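Local coordinates for protein N-acetylglucosaminidase (Paenibacillus barengoltzii, PDB 6INX) that probably hydrolyses glycosidic bonds in N-acetylglucosamine-containing glycans as a family 18 glycoside hydrolase, at residues 334-337 with 338-342; 19-22 with 23-27; 302-305 with 306-310. All coordinates share one frame; numbering follows the deposited sequence.

Contact 1 of 3, residues 334-337 with 338-342; sequences LLDA and LYQGL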
ATOM      1  N   LEU A 334      -8.204  15.610 -24.278  1.00 12.91           N
ATOM      2  CA  LEU A 334      -7.499  14.438 -23.773  1.00 15.80           C
ATOM      3  C   LEU A 334      -7.620  13.262 -24.733  1.00 12.65           C
ATOM      4  O   LEU A 334      -6.642  12.540 -24.961  1.00 14.20           O
ATOM      5  CB  LEU A 334      -7.996  14.086 -22.368  1.00 13.78           C
ATOM      6  CG  LEU A 334      -7.751  15.132 -21.277  1.00 14.42           C
ATOM      7  CD1 LEU A 334      -8.081  14.562 -19.901  1.00 14.12           C
ATOM      8  CD2 LEU A 334      -6.312  15.640 -21.319  1.00 16.48           C
ATOM      9  N   LEU A 335      -8.798  13.071 -25.332  1.00 14.05           N
ATOM     10  CA  LEU A 335      -8.932  12.058 -26.375  1.00 15.62           C
ATOM     11  C   LEU A 335      -8.065  12.393 -27.586  1.00 15.24           C
ATOM     12  O   LEU A 335      -7.424  11.508 -28.167  1.00 16.78           O
ATOM     13  CB  LEU A 335     -10.394  11.902 -26.785  1.00 17.79           C
ATOM     14  CG  LEU A 335     -10.653  10.993 -27.996  1.00 20.00           C
ATOM     15  CD1 LEU A 335     -10.003   9.618 -27.830  1.00 20.37           C
ATOM     16  CD2 LEU A 335     -12.142  10.858 -28.233  1.00 23.29           C
ATOM     17  N   ASP A 336      -8.012  13.668 -27.975  1.00 14.77           N
ATOM     18  CA  ASP A 336      -7.136  14.050 -29.080  1.00 17.69           C
ATOM     19  C   ASP A 336      -5.675  13.726 -28.773  1.00 15.51           C
ATOM     20  O   ASP A 336      -4.954  13.193 -29.625  1.00 17.65           O
ATOM     21  CB  ASP A 336      -7.304  15.539 -29.375  1.00 20.99           C
ATOM     22  CG  ASP A 336      -7.450  15.825 -30.848  1.00 25.05           C
ATOM     23  OD1 ASP A 336      -7.892  14.921 -31.589  1.00 28.95           O
ATOM     24  OD2 ASP A 336      -7.116  16.952 -31.270  1.00 28.33           O
ATOM     25  N   ALA A 337      -5.226  14.024 -27.550  1.00 17.81           N
ATOM     26  CA  ALA A 337      -3.849  13.730 -27.171  1.00 18.48           C
ATOM     27  C   ALA A 337      -3.560  12.236 -27.236  1.00 15.99           C
ATOM     28  O   ALA A 337      -2.482  11.819 -27.680  1.00 17.67           O
ATOM     29  CB  ALA A 337      -3.574  14.266 -25.764  1.00 17.51           C
ATOM     30  N   LEU A 338      -4.513  11.409 -26.791  1.00 16.50           N
ATOM     31  CA  LEU A 338      -4.344   9.964 -26.865  1.00 16.65           C
ATOM     32  C   LEU A 338      -4.269   9.501 -28.314  1.00 14.59           C
ATOM     33  O   LEU A 338      -3.391   8.710 -28.688  1.00 17.02           O
ATOM     34  CB  LEU A 338      -5.516   9.285 -26.147  1.00 17.51           C
ATOM     35  CG  LEU A 338      -5.326   7.863 -25.650  1.00 27.03           C
ATOM     36  CD1 LEU A 338      -4.183   7.843 -24.677  1.00 23.28           C
ATOM     37  CD2 LEU A 338      -6.612   7.386 -24.979  1.00 24.95           C
ATOM     38  N   TYR A 339      -5.192   9.987 -29.146  1.00 15.16           N
ATOM     39  CA  TYR A 339      -5.204   9.618 -30.557  1.00 17.62           C
ATOM     40  C   TYR A 339      -3.904  10.010 -31.253  1.00 18.77           C
ATOM     41  O   TYR A 339      -3.333   9.221 -32.016  1.00 17.40           O
ATOM     42  CB  TYR A 339      -6.403  10.281 -31.235  1.00 17.99           C
ATOM     43  CG  TYR A 339      -6.442  10.088 -32.728  1.00 21.99           C
ATOM     44  CD1 TYR A 339      -6.732   8.845 -33.277  1.00 23.15           C
ATOM     45  CD2 TYR A 339      -6.197  11.147 -33.590  1.00 26.73           C
ATOM     46  CE1 TYR A 339      -6.769   8.660 -34.644  1.00 26.62           C
ATOM     47  CE2 TYR A 339      -6.232  10.973 -34.957  1.00 26.05           C
ATOM     48  CZ  TYR A 339      -6.520   9.727 -35.477  1.00 31.75           C
ATOM     49  OH  TYR A 339      -6.559   9.547 -36.843  1.00 37.69           O
ATOM     50  N   GLN A 340      -3.412  11.223 -30.994  1.00 18.29           N
ATOM     51  CA  GLN A 340      -2.165  11.667 -31.614  1.00 18.07           C
ATOM     52  C   GLN A 340      -0.974  10.864 -31.116  1.00 23.50           C
ATOM     53  O   GLN A 340      -0.035  10.603 -31.874  1.00 19.85           O
ATOM     54  CB  GLN A 340      -1.924  13.136 -31.295  1.00 21.96           C
ATOM     55  CG  GLN A 340      -2.927  14.084 -31.874  1.00 20.84           C
ATOM     56  CD  GLN A 340      -2.807  15.447 -31.232  1.00 23.72           C
ATOM     57  OE1 GLN A 340      -1.955  15.659 -30.360  1.00 27.33           O
ATOM     58  NE2 GLN A 340      -3.668  16.369 -31.633  1.00 25.43           N
ATOM     59  N   GLY A 341      -0.975  10.495 -29.833  1.00 19.39           N
ATOM     60  CA  GLY A 341       0.167   9.813 -29.260  1.00 19.63           C
ATOM     61  C   GLY A 341       0.321   8.375 -29.694  1.00 19.74           C
ATOM     62  O   GLY A 341       1.401   7.803 -29.516  1.00 26.00           O
ATOM     63  N   LEU A 342      -0.726   7.772 -30.252  1.00 18.61           N
ATOM     64  CA  LEU A 342      -0.668   6.361 -30.617  1.00 21.91           C
ATOM     65  C   LEU A 342      -0.815   6.147 -32.123  1.00 26.21           C
ATOM     66  O   LEU A 342      -0.841   7.111 -32.887  1.00 32.07           O
ATOM     67  CB  LEU A 342      -1.738   5.581 -29.858  1.00 20.93           C
ATOM     68  CG  LEU A 342      -1.477   5.491 -28.350  1.00 18.45           C
ATOM     69  CD1 LEU A 342      -2.677   4.868 -27.653  1.00 19.45           C
ATOM     70  CD2 LEU A 342      -0.214   4.689 -28.067  1.00 18.58           C
TER
HETATM   71  O   HOH W   1      -5.816  14.859 -33.777  1.00 33.30           O
HETATM   72  O   HOH W   2      -0.743  14.269 -28.400  1.00 34.66           O

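Contact 2 of 3, residues 19-22 with 23-27; sequences LTKE and ELKKL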
ATOM      1  N   LEU A  19     -21.580  10.861 -28.846  1.00 23.46           N
ATOM      2  CA  LEU A  19     -20.470  10.479 -29.709  1.00 24.44           C
ATOM      3  C   LEU A  19     -20.689  11.011 -31.120  1.00 22.32           C
ATOM      4  O   LEU A  19     -21.755  10.815 -31.715  1.00 27.10           O
ATOM      5  CB  LEU A  19     -20.326   8.959 -29.736  1.00 23.70           C
ATOM      6  CG  LEU A  19     -19.689   8.332 -28.491  1.00 22.96           C
ATOM      7  CD1 LEU A  19     -20.037   6.856 -28.402  1.00 22.39           C
ATOM      8  CD2 LEU A  19     -18.181   8.527 -28.511  1.00 24.32           C
ATOM      9  N   THR A  20     -19.677  11.687 -31.650  1.00 25.41           N
ATOM     10  CA  THR A  20     -19.690  12.215 -33.006  1.00 26.77           C
ATOM     11  C   THR A  20     -18.834  11.334 -33.905  1.00 26.60           C
ATOM     12  O   THR A  20     -18.011  10.543 -33.438  1.00 21.72           O
ATOM     13  CB  THR A  20     -19.142  13.641 -33.024  1.00 28.52           C
ATOM     14  OG1 THR A  20     -17.749  13.621 -32.691  1.00 25.88           O
ATOM     15  CG2 THR A  20     -19.888  14.509 -32.024  1.00 31.56           C
ATOM     16  N   LYS A  21     -19.033  11.484 -35.218  1.00 25.62           N
ATOM     17  CA  LYS A  21     -18.255  10.688 -36.162  1.00 23.77           C
ATOM     18  C   LYS A  21     -16.760  10.946 -36.004  1.00 22.53           C
ATOM     19  O   LYS A  21     -15.954  10.005 -36.043  1.00 21.21           O
ATOM     20  CB  LYS A  21     -18.704  10.962 -37.600  1.00 28.96           C
ATOM     21  CG  LYS A  21     -17.811  10.300 -38.648  1.00 29.79           C
ATOM     22  CD  LYS A  21     -18.614   9.661 -39.769  1.00 33.27           C
ATOM     23  CE  LYS A  21     -19.031  10.688 -40.809  1.00 37.41           C
ATOM     24  NZ  LYS A  21     -19.833  10.066 -41.903  1.00 42.17           N
ATOM     25  N   GLU A  22     -16.370  12.211 -35.826  1.00 23.77           N
ATOM     26  CA  GLU A  22     -14.953  12.534 -35.677  1.00 25.58           C
ATOM     27  C   GLU A  22     -14.346  11.840 -34.461  1.00 24.33           C
ATOM     28  O   GLU A  22     -13.224  11.326 -34.530  1.00 22.99           O
ATOM     29  CB  GLU A  22     -14.743  14.048 -35.607  1.00 33.12           C
ATOM     30  CG  GLU A  22     -13.493  14.452 -34.832  1.00 36.60           C
ATOM     31  CD  GLU A  22     -13.044  15.874 -35.108  1.00 43.63           C
ATOM     32  OE1 GLU A  22     -13.902  16.724 -35.431  1.00 46.30           O
ATOM     33  OE2 GLU A  22     -11.827  16.143 -34.991  1.00 46.03           O
ATOM     34  N   GLU A  23     -15.079  11.804 -33.343  1.00 22.57           N
ATOM     35  CA  GLU A  23     -14.586  11.110 -32.154  1.00 22.34           C
ATOM     36  C   GLU A  23     -14.545   9.605 -32.371  1.00 19.27           C
ATOM     37  O   GLU A  23     -13.590   8.935 -31.955  1.00 21.01           O
ATOM     38  CB  GLU A  23     -15.478  11.423 -30.951  1.00 21.60           C
ATOM     39  CG  GLU A  23     -15.487  12.885 -30.522  1.00 26.46           C
ATOM     40  CD  GLU A  23     -16.530  13.166 -29.453  1.00 33.26           C
ATOM     41  OE1 GLU A  23     -17.577  12.479 -29.439  1.00 35.12           O
ATOM     42  OE2 GLU A  23     -16.306  14.071 -28.623  1.00 38.43           O
ATOM     43  N   LEU A  24     -15.578   9.054 -33.015  1.00 16.71           N
ATOM     44  CA  LEU A  24     -15.642   7.613 -33.229  1.00 20.66           C
ATOM     45  C   LEU A  24     -14.471   7.120 -34.062  1.00 19.75           C
ATOM     46  O   LEU A  24     -13.982   6.006 -33.843  1.00 22.28           O
ATOM     47  CB  LEU A  24     -16.972   7.235 -33.893  1.00 20.67           C
ATOM     48  CG  LEU A  24     -18.211   7.428 -33.014  1.00 21.92           C
ATOM     49  CD1 LEU A  24     -19.497   7.471 -33.845  1.00 25.86           C
ATOM     50  CD2 LEU A  24     -18.302   6.338 -31.961  1.00 22.01           C
ATOM     51  N   LYS A  25     -13.998   7.935 -35.009  1.00 19.11           N
ATOM     52  CA  LYS A  25     -12.893   7.519 -35.862  1.00 20.38           C
ATOM     53  C   LYS A  25     -11.563   7.510 -35.122  1.00 18.41           C
ATOM     54  O   LYS A  25     -10.603   6.908 -35.612  1.00 22.53           O
ATOM     55  CB  LYS A  25     -12.798   8.433 -37.084  1.00 20.49           C
ATOM     56  CG  LYS A  25     -13.923   8.248 -38.088  1.00 29.48           C
ATOM     57  CD  LYS A  25     -13.455   7.489 -39.319  1.00 32.34           C
ATOM     58  CE  LYS A  25     -14.620   7.192 -40.258  1.00 34.65           C
ATOM     59  NZ  LYS A  25     -14.316   6.088 -41.210  1.00 39.14           N
ATOM     60  N   LYS A  26     -11.488   8.158 -33.963  1.00 19.25           N
ATOM     61  CA  LYS A  26     -10.271   8.175 -33.166  1.00 17.45           C
ATOM     62  C   LYS A  26     -10.167   6.996 -32.212  1.00 20.87           C
ATOM     63  O   LYS A  26      -9.079   6.738 -31.688  1.00 21.41           O
ATOM     64  CB  LYS A  26     -10.169   9.490 -32.383  1.00 19.79           C
ATOM     65  CG  LYS A  26     -10.074  10.705 -33.298  1.00 19.55           C
ATOM     66  CD  LYS A  26     -10.042  12.012 -32.532  1.00 22.71           C
ATOM     67  CE  LYS A  26     -10.106  13.199 -33.497  1.00 27.90           C
ATOM     68  NZ  LYS A  26     -10.290  14.492 -32.784  1.00 29.95           N
ATOM     69  N   LEU A  27     -11.265   6.291 -31.973  1.00 16.92           N
ATOM     70  CA  LEU A  27     -11.293   5.157 -31.065  1.00 17.06           C
ATOM     71  C   LEU A  27     -11.187   3.849 -31.836  1.00 19.48           C
ATOM     72  O   LEU A  27     -11.668   3.728 -32.968  1.00 18.83           O
ATOM     73  CB  LEU A  27     -12.606   5.162 -30.277  1.00 15.05           C
ATOM     74  CG  LEU A  27     -12.851   6.395 -29.406  1.00 18.91           C
ATOM     75  CD1 LEU A  27     -14.291   6.444 -28.927  1.00 20.38           C
ATOM     76  CD2 LEU A  27     -11.893   6.398 -28.232  1.00 19.09           C
TER

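Contact 3 of 3, residues 302-305 with 306-310; sequences DEMS and IRYKC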
ATOM      1  N   ASP A 302      -3.106  14.937 -17.799  1.00 13.77           N
ATOM      2  CA  ASP A 302      -3.328  15.967 -18.813  1.00 15.30           C
ATOM      3  C   ASP A 302      -2.721  15.547 -20.145  1.00 12.93           C
ATOM      4  O   ASP A 302      -2.300  14.400 -20.296  1.00 12.24           O
ATOM      5  CB  ASP A 302      -2.839  17.346 -18.333  1.00 14.70           C
ATOM      6  CG  ASP A 302      -1.327  17.434 -18.161  1.00 16.08           C
ATOM      7  OD1 ASP A 302      -0.603  16.468 -18.460  1.00 14.74           O
ATOM      8  OD2 ASP A 302      -0.849  18.500 -17.727  1.00 18.85           O
ATOM      9  N   GLU A 303      -2.664  16.458 -21.124  1.00 13.29           N
ATOM     10  CA  GLU A 303      -2.074  16.084 -22.407  1.00 14.44           C
ATOM     11  C   GLU A 303      -0.602  15.708 -22.261  1.00 14.05           C
ATOM     12  O   GLU A 303      -0.102  14.854 -23.005  1.00 15.63           O
ATOM     13  CB  GLU A 303      -2.240  17.220 -23.424  1.00 16.07           C
ATOM     14  CG  GLU A 303      -3.688  17.636 -23.665  1.00 14.89           C
ATOM     15  CD  GLU A 303      -4.131  18.797 -22.788  1.00 21.96           C
ATOM     16  OE1 GLU A 303      -3.841  18.800 -21.568  1.00 22.50           O
ATOM     17  OE2 GLU A 303      -4.764  19.725 -23.324  1.00 23.70           O
ATOM     18  N   MET A 304       0.095  16.311 -21.297  1.00 14.75           N
ATOM     19  CA  MET A 304       1.518  16.043 -21.095  1.00 17.91           C
ATOM     20  C   MET A 304       1.743  14.632 -20.547  1.00 14.61           C
ATOM     21  O   MET A 304       2.554  13.864 -21.079  1.00 14.86           O
ATOM     22  CB  MET A 304       2.089  17.104 -20.149  1.00 21.37           C
ATOM     23  CG  MET A 304       3.602  17.205 -20.052  1.00 22.31           C
ATOM     24  SD  MET A 304       4.092  18.639 -19.049  1.00 23.93           S
ATOM     25  CE  MET A 304       3.713  19.994 -20.159  1.00 26.82           C
ATOM     26  N   SER A 305       1.019  14.261 -19.493  1.00 13.05           N
ATOM     27  CA  SER A 305       1.179  12.913 -18.955  1.00 13.46           C
ATOM     28  C   SER A 305       0.664  11.857 -19.930  1.00 11.22           C
ATOM     29  O   SER A 305       1.245  10.774 -20.041  1.00 12.54           O
ATOM     30  CB  SER A 305       0.491  12.800 -17.592  1.00 13.42           C
ATOM     31  OG  SER A 305      -0.896  13.090 -17.665  1.00 13.47           O
ATOM     32  N   ILE A 306      -0.404  12.169 -20.670  1.00 13.07           N
ATOM     33  CA  ILE A 306      -0.899  11.235 -21.673  1.00 14.29           C
ATOM     34  C   ILE A 306       0.151  10.990 -22.761  1.00 13.91           C
ATOM     35  O   ILE A 306       0.374   9.844 -23.170  1.00 14.91           O
ATOM     36  CB  ILE A 306      -2.253  11.707 -22.231  1.00 14.58           C
ATOM     37  CG1 ILE A 306      -3.355  11.481 -21.189  1.00 17.01           C
ATOM     38  CG2 ILE A 306      -2.588  10.996 -23.539  1.00 17.29           C
ATOM     39  CD1 ILE A 306      -4.692  12.112 -21.584  1.00 18.09           C
ATOM     40  N   ARG A 307       0.840  12.047 -23.233  1.00 14.71           N
ATOM     41  CA  ARG A 307       1.895  11.805 -24.226  1.00 16.49           C
ATOM     42  C   ARG A 307       2.964  10.885 -23.666  1.00 14.85           C
ATOM     43  O   ARG A 307       3.437   9.979 -24.357  1.00 16.35           O
ATOM     44  CB  ARG A 307       2.531  13.107 -24.753  1.00 18.78           C
ATOM     45  CG  ARG A 307       3.832  12.969 -25.619  1.00 27.97           C
ATOM     46  CD  ARG A 307       3.441  12.271 -26.903  1.00 29.77           C
ATOM     47  NE  ARG A 307       4.498  12.076 -27.872  1.00 37.24           N
ATOM     48  CZ  ARG A 307       4.606  12.738 -29.028  1.00 41.94           C
ATOM     49  NH1 ARG A 307       3.710  13.669 -29.388  1.00 42.86           N
ATOM     50  NH2 ARG A 307       5.619  12.435 -29.864  1.00 47.50           N
ATOM     51  N   TYR A 308       3.363  11.100 -22.408  1.00 14.55           N
ATOM     52  CA  TYR A 308       4.352  10.211 -21.810  1.00 14.61           C
ATOM     53  C   TYR A 308       3.832   8.780 -21.722  1.00 12.94           C
ATOM     54  O   TYR A 308       4.580   7.828 -21.966  1.00 14.51           O
ATOM     55  CB  TYR A 308       4.772  10.719 -20.428  1.00 13.53           C
ATOM     56  CG  TYR A 308       5.862  11.773 -20.458  1.00 14.00           C
ATOM     57  CD1 TYR A 308       7.180  11.426 -20.738  1.00 19.06           C
ATOM     58  CD2 TYR A 308       5.573  13.104 -20.189  1.00 15.79           C
ATOM     59  CE1 TYR A 308       8.183  12.387 -20.763  1.00 21.12           C
ATOM     60  CE2 TYR A 308       6.573  14.077 -20.210  1.00 16.18           C
ATOM     61  CZ  TYR A 308       7.870  13.706 -20.502  1.00 18.42           C
ATOM     62  OH  TYR A 308       8.872  14.661 -20.526  1.00 18.40           O
ATOM     63  N   LYS A 309       2.550   8.608 -21.394  1.00 16.06           N
ATOM     64  CA  LYS A 309       1.977   7.266 -21.338  1.00 15.58           C
ATOM     65  C   LYS A 309       1.984   6.600 -22.709  1.00 13.92           C
ATOM     66  O   LYS A 309       2.276   5.405 -22.823  1.00 12.57           O
ATOM     67  CB  LYS A 309       0.557   7.326 -20.772  1.00 11.92           C
ATOM     68  CG  LYS A 309       0.493   7.670 -19.277  1.00 13.94           C
ATOM     69  CD  LYS A 309      -0.932   7.582 -18.737  1.00 12.23           C
ATOM     70  CE  LYS A 309      -0.960   7.902 -17.240  1.00 13.13           C
ATOM     71  NZ  LYS A 309      -2.321   7.760 -16.624  1.00 12.32           N
ATOM     72  N   CYS A 310       1.692   7.368 -23.764  1.00 15.42           N
ATOM     73  CA  CYS A 310       1.704   6.816 -25.118  1.00 15.93           C
ATOM     74  C   CYS A 310       3.111   6.423 -25.551  1.00 14.19           C
ATOM     75  O   CYS A 310       3.306   5.352 -26.140  1.00 15.06           O
ATOM     76  CB  CYS A 310       1.114   7.827 -26.100  1.00 15.78           C
ATOM     77  SG  CYS A 310      -0.645   8.116 -25.900  1.00 17.68           S
TER

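Contact 1 of 3, residues 334-337 with 338-342
Gln340 reaches back over Asp336 because its CG stands opposite its own carbonyl carbon (chi1 -65°) and the rest of the chain runs out extended. This torsion lays the side chain along the preceding helical turn, with Gln340 CG 3.2 Å from Asp336 O. The same carbonyl accepts the backbone bond from Gln340 N, at 2.9 Å with an N-H...O angle of 165°, while the CG methylene packs against it. Farther out, the carboxylate of Asp336 and the amide of Gln340 approach obliquely, their planes 52° apart. Gln340 NE2 stays 3.5 Å from Asp336 OD2, and a water bridges the two groups, weakly on the glutamine side. That water donates to Asp336 OD1 at 3.0 Å and accepts a weak bond from Gln340 NE2 at 3.4 Å; it also lies in the plane of the Tyr339 ring, at its edge. Lys26 forms a salt bridge to Asp336 OD1, so this oxygen has two partners and the glutamine is only indirectly tied to it. The other end of the amide is held more firmly. A second water donates to Gln340 OE1 at 2.7 Å and to Ala337 O at 3.1 Å, which ties the amide oxygen to the backbone. Ala337 O also accepts from Gly341 N at 2.9 Å, so two donors grip it near the end of the helix. Leu334, Leu335 and Leu338 turn to the protein interior, where Leu338 packs on Val321 and Phe323 of strand 320-324 and on Val7 of strand 6-12. A polar, hydrated outer side and a leucine-rich inner side make helix 333-341 amphipathic, and its place against neighbouring parallel strands is that of the last outer helix of a TIM barrel.

Contact 2 of 3, residues 19-22 with 23-27
Thr20 is still extended, with psi 163°, and the chain turns helical directly after it: Leu24 N donates to Thr20 O at 2.9 Å and Lys25 N to Lys21 O at 3.0 Å. A type I turn from Leu24 to Leu27 then leads toward strand 29-38, completing the beta-alpha-beta unit begun by strand 6-12. The helix start is a capping box. In one arm of the box Thr20 OG1, at the N-cap, accepts from Glu23 N at 3.3 Å, its chi1 of 67° placing the hydroxyl between the backbone N and the carbonyl carbon. In the reciprocal arm Glu23 OE1 accepts from Thr20 N at 3.2 Å, on its anti side and 34° out of the carboxylate plane. Tyr326 OH is hydrogen-bonded to the same OE1, giving this buried residue's oxygen a second partner. On the buried side, Leu19 and Leu24 meet at about a right angle, Leu19 CB lying 4.0 Å from Leu24 CD2, and both leucines pack on Ile30 and Leu56. On the outer side Glu22 and Lys26 run side by side in the same direction. Lys26 NZ also forms a salt bridge to Asp336, so the ammonium has two acidic partners; in its salt bridge to Glu22, NZ sits 3.2 Å from Glu22 OE2, on the anti side of that oxygen and tilted out of the carboxylate plane.

Contact 3 of 3, residues 302-305 with 306-310
Ser305 and Ile306 have the most surface buried by this contact, with Met304 next. The hydroxyl of Ser305 folds back between its own backbone N and carbonyl carbon (chi1 59°), which brings OG within 2.9 Å of Asp302 N, whose hydrogen it accepts. In return Ser305 N donates to Asp302 OD1 at 2.9 Å, nearly along the C-O axis, while Arg280 holds OD2 in a salt bridge. The two bonds form a capping box at the start of helix 303-316, the helix that leads from the five-stranded antiparallel sheet back to barrel strand 320-324. Asp301 OD1 is also hydrogen-bonded to Ser305 OG; replacing the serine with alanine would probably leave both Asp302 N and Asp301 OD1 without this mate, and one arm of the capping box would be gone. Ile306 bonds by its N to Asp302 O at 3.0 Å and lays CG1 against the same oxygen at 3.2 Å; its branches continue onto Leu334 and Leu338. Met304, on the exposed side, reaches Arg280 and Trp282 of strand 279-283, and its CG meets Tyr308 CE2 at 4.3 Å. Met304 O accepts from Tyr308 N at 3.2 Å and lies oblique to the Tyr308 ring, near CD2.

In the fold
All three contacts are partly buried, their centres about 16 to 19 Å from the centre of the chain; contact 2 is the most exposed, with four of nine touching residues exposed against two of eight in each of the others. Contacts 2 and 3 sit at helix starts and share capping-box chemistry, Thr with Glu in one, Asp with Ser in the other; contact 1 runs through nearly the whole of helix 333-341, and its polar side relies on waters. Contact 1 stands between the others. Toward contact 2 the link is partly ionic, Asp336 OD1 to Lys26 NZ, with Leu335 against Leu27; toward contact 3 it is apolar. Contacts 2 and 3 do not touch.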